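Local atomic coordinates of glucose import ATP-binding protein GlcV (Sulfolobus solfataricus, PDB entry 1OXX), a protein that hydrolyses ATP to power glucose uptake, serving as the nucleotide-binding subunit of an ABC transporter that carries the sugar into the cell. Residues L163-F168 with L195-D200. The protein carries 1 engineered substitution. Residues are numbered along the deposited sequence; the frame is centred on the assembly and turned at random.
Sequences LLDEPF and LVVSHD
L163 reaches L195 through one branch: its CD2 lies 3.9 Å from L195 CB, the two side chains crossing at a slant on the sheet face covered by helix 41-52. On the reverse face L164 CB rests 4.0 Å from V196 CG2, and the ring of P167 extends that apolar patch. Leucine and beta-branched valine suit strands buried on both faces. The two backbones run parallel, their axes 5° apart, bonded from L164 N to L195 O, V197 N to L164 O and E166 N to V197 O. These neighbouring strands form a right-handed beta-alpha-beta crossover whose connecting helix is 176-190, in the P-loop NTPase core of the ABC ATPase; D165 ends the Walker B strand, E166 directly follows it, and H199 matches the H-loop (switch) histidine of the family. D165 sets its carboxylate beside V197 CG2, 3.5 Å from OD1, while OD2 bonds T45 of the Walker A loop. E166, inferred to bind ATP, bends at chi2 (-75°), which carries its carboxylate to H199, nearly coplanar with the imidazole. A carboxylate suits this place because OE2 can accept two N-H donors, both from its syn side: H199 ND1 at 2.6 Å, with OE2 at the ring edge, 15° out of the imidazole plane, and H199 N at 3.0 Å, from out of the carboxylate plane. S169 OG holds OE1. Without this carboxylate, as with an alanine here, H199 ND1 and N would probably lose their shared acceptor and the imidazole could turn more freely. S198 OG accepts from D200 N in an ST turn and also bonds D203, while D200 N-caps helix 201-207.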
loop_
_atom_site.group_PDB
_atom_site.type_symbol
_atom_site.label_atom_id
_atom_site.label_comp_id
_atom_site.label_asym_id
_atom_site.label_seq_id
_atom_site.Cartn_x
_atom_site.Cartn_y
_atom_site.Cartn_z
ATOM N N LEU A 163 10.994 -8.895 1.711
ATOM C CA LEU A 163 9.534 -8.978 1.725
ATOM C C LEU A 163 9.010 -8.263 2.968
ATOM O O LEU A 163 9.400 -8.597 4.076
ATOM C CB LEU A 163 9.085 -10.427 1.783
ATOM C CG LEU A 163 9.563 -11.350 0.678
ATOM C CD1 LEU A 163 9.066 -12.804 0.846
ATOM C CD2 LEU A 163 9.088 -10.811 -0.666
ATOM N N LEU A 164 8.105 -7.317 2.766
ATOM C CA LEU A 164 7.539 -6.505 3.838
ATOM C C LEU A 164 6.022 -6.638 3.814
ATOM O O LEU A 164 5.383 -6.387 2.802
ATOM C CB LEU A 164 7.913 -5.044 3.647
ATOM C CG LEU A 164 9.396 -4.704 3.504
ATOM C CD1 LEU A 164 9.564 -3.229 3.133
ATOM C CD2 LEU A 164 10.184 -5.044 4.761
ATOM N N ASP A 165 5.460 -7.056 4.934
ATOM C CA ASP A 165 4.020 -7.186 5.085
ATOM C C ASP A 165 3.615 -6.312 6.269
ATOM O O ASP A 165 3.916 -6.644 7.419
ATOM C CB ASP A 165 3.643 -8.643 5.346
ATOM C CG ASP A 165 2.139 -8.876 5.367
ATOM O OD1 ASP A 165 1.371 -7.907 5.560
ATOM O OD2 ASP A 165 1.650 -10.016 5.193
ATOM N N GLU A 166 2.949 -5.188 5.986
ATOM C CA GLU A 166 2.534 -4.249 7.031
ATOM C C GLU A 166 3.703 -3.923 7.934
ATOM O O GLU A 166 3.584 -3.963 9.159
ATOM C CB GLU A 166 1.416 -4.849 7.889
ATOM C CG GLU A 166 0.097 -5.024 7.181
ATOM C CD GLU A 166 -0.642 -3.716 6.988
ATOM O OE1 GLU A 166 -0.469 -2.808 7.829
ATOM O OE2 GLU A 166 -1.396 -3.603 6.002
ATOM N N PRO A 167 4.836 -3.577 7.343
ATOM C CA PRO A 167 6.089 -3.465 8.097
ATOM C C PRO A 167 6.187 -2.309 9.082
ATOM O O PRO A 167 7.094 -2.353 9.928
ATOM C CB PRO A 167 7.116 -3.227 7.001
ATOM C CG PRO A 167 6.345 -2.529 5.967
ATOM C CD PRO A 167 5.040 -3.282 5.917
ATOM N N PHE A 168 5.319 -1.304 8.973
ATOM C CA PHE A 168 5.442 -0.109 9.814
ATOM C C PHE A 168 4.264 0.063 10.735
ATOM O O PHE A 168 4.147 1.068 11.438
ATOM C CB PHE A 168 5.571 1.127 8.925
ATOM C CG PHE A 168 6.564 0.963 7.834
ATOM C CD1 PHE A 168 6.183 1.053 6.517
ATOM C CD2 PHE A 168 7.892 0.676 8.133
ATOM C CE1 PHE A 168 7.102 0.870 5.510
ATOM C CE2 PHE A 168 8.794 0.504 7.145
ATOM C CZ PHE A 168 8.407 0.612 5.826
ATOM N N LEU A 195 9.391 -6.360 -2.212
ATOM C CA LEU A 195 7.956 -6.482 -2.371
ATOM C C LEU A 195 7.340 -6.043 -1.048
ATOM O O LEU A 195 7.671 -6.588 0.014
ATOM C CB LEU A 195 7.523 -7.912 -2.678
ATOM C CG LEU A 195 6.016 -8.198 -2.743
ATOM C CD1 LEU A 195 5.353 -7.464 -3.880
ATOM C CD2 LEU A 195 5.747 -9.701 -2.857
ATOM N N VAL A 196 6.438 -5.077 -1.121
ATOM C CA VAL A 196 5.759 -4.581 0.073
ATOM C C VAL A 196 4.268 -4.705 -0.144
ATOM O O VAL A 196 3.757 -4.343 -1.207
ATOM C CB VAL A 196 6.147 -3.132 0.392
ATOM C CG1 VAL A 196 5.839 -2.225 -0.773
ATOM C CG2 VAL A 196 5.417 -2.626 1.657
ATOM N N VAL A 197 3.573 -5.255 0.842
ATOM C CA VAL A 197 2.121 -5.301 0.799
ATOM C C VAL A 197 1.607 -4.521 1.995
ATOM O O VAL A 197 2.160 -4.605 3.096
ATOM C CB VAL A 197 1.537 -6.730 0.766
ATOM C CG1 VAL A 197 2.213 -7.560 -0.307
ATOM C CG2 VAL A 197 1.655 -7.396 2.116
ATOM N N SER A 198 0.537 -3.747 1.792
ATOM C CA SER A 198 0.010 -2.908 2.848
ATOM C C SER A 198 -1.401 -2.452 2.523
ATOM O O SER A 198 -1.808 -2.497 1.363
ATOM C CB SER A 198 0.884 -1.655 3.025
ATOM O OG SER A 198 0.469 -0.846 4.109
ATOM N N HIS A 199 -2.107 -2.070 3.580
ATOM C CA HIS A 199 -3.437 -1.476 3.509
ATOM C C HIS A 199 -3.295 0.035 3.335
ATOM O O HIS A 199 -4.236 0.717 2.881
ATOM C CB HIS A 199 -4.192 -1.750 4.816
ATOM C CG HIS A 199 -3.662 -0.981 5.983
ATOM N ND1 HIS A 199 -2.434 -1.246 6.552
ATOM C CD2 HIS A 199 -4.176 0.067 6.669
ATOM C CE1 HIS A 199 -2.220 -0.400 7.545
ATOM N NE2 HIS A 199 -3.263 0.405 7.639
ATOM N N ASP A 200 -2.117 0.548 3.694
ATOM C CA ASP A 200 -1.837 1.978 3.680
ATOM C C ASP A 200 -1.136 2.442 2.413
ATOM O O ASP A 200 0.001 2.066 2.161
ATOM C CB ASP A 200 -0.955 2.342 4.869
ATOM C CG ASP A 200 -0.851 3.829 5.077
ATOM O OD1 ASP A 200 -1.376 4.595 4.235
ATOM O OD2 ASP A 200 -0.269 4.330 6.065
#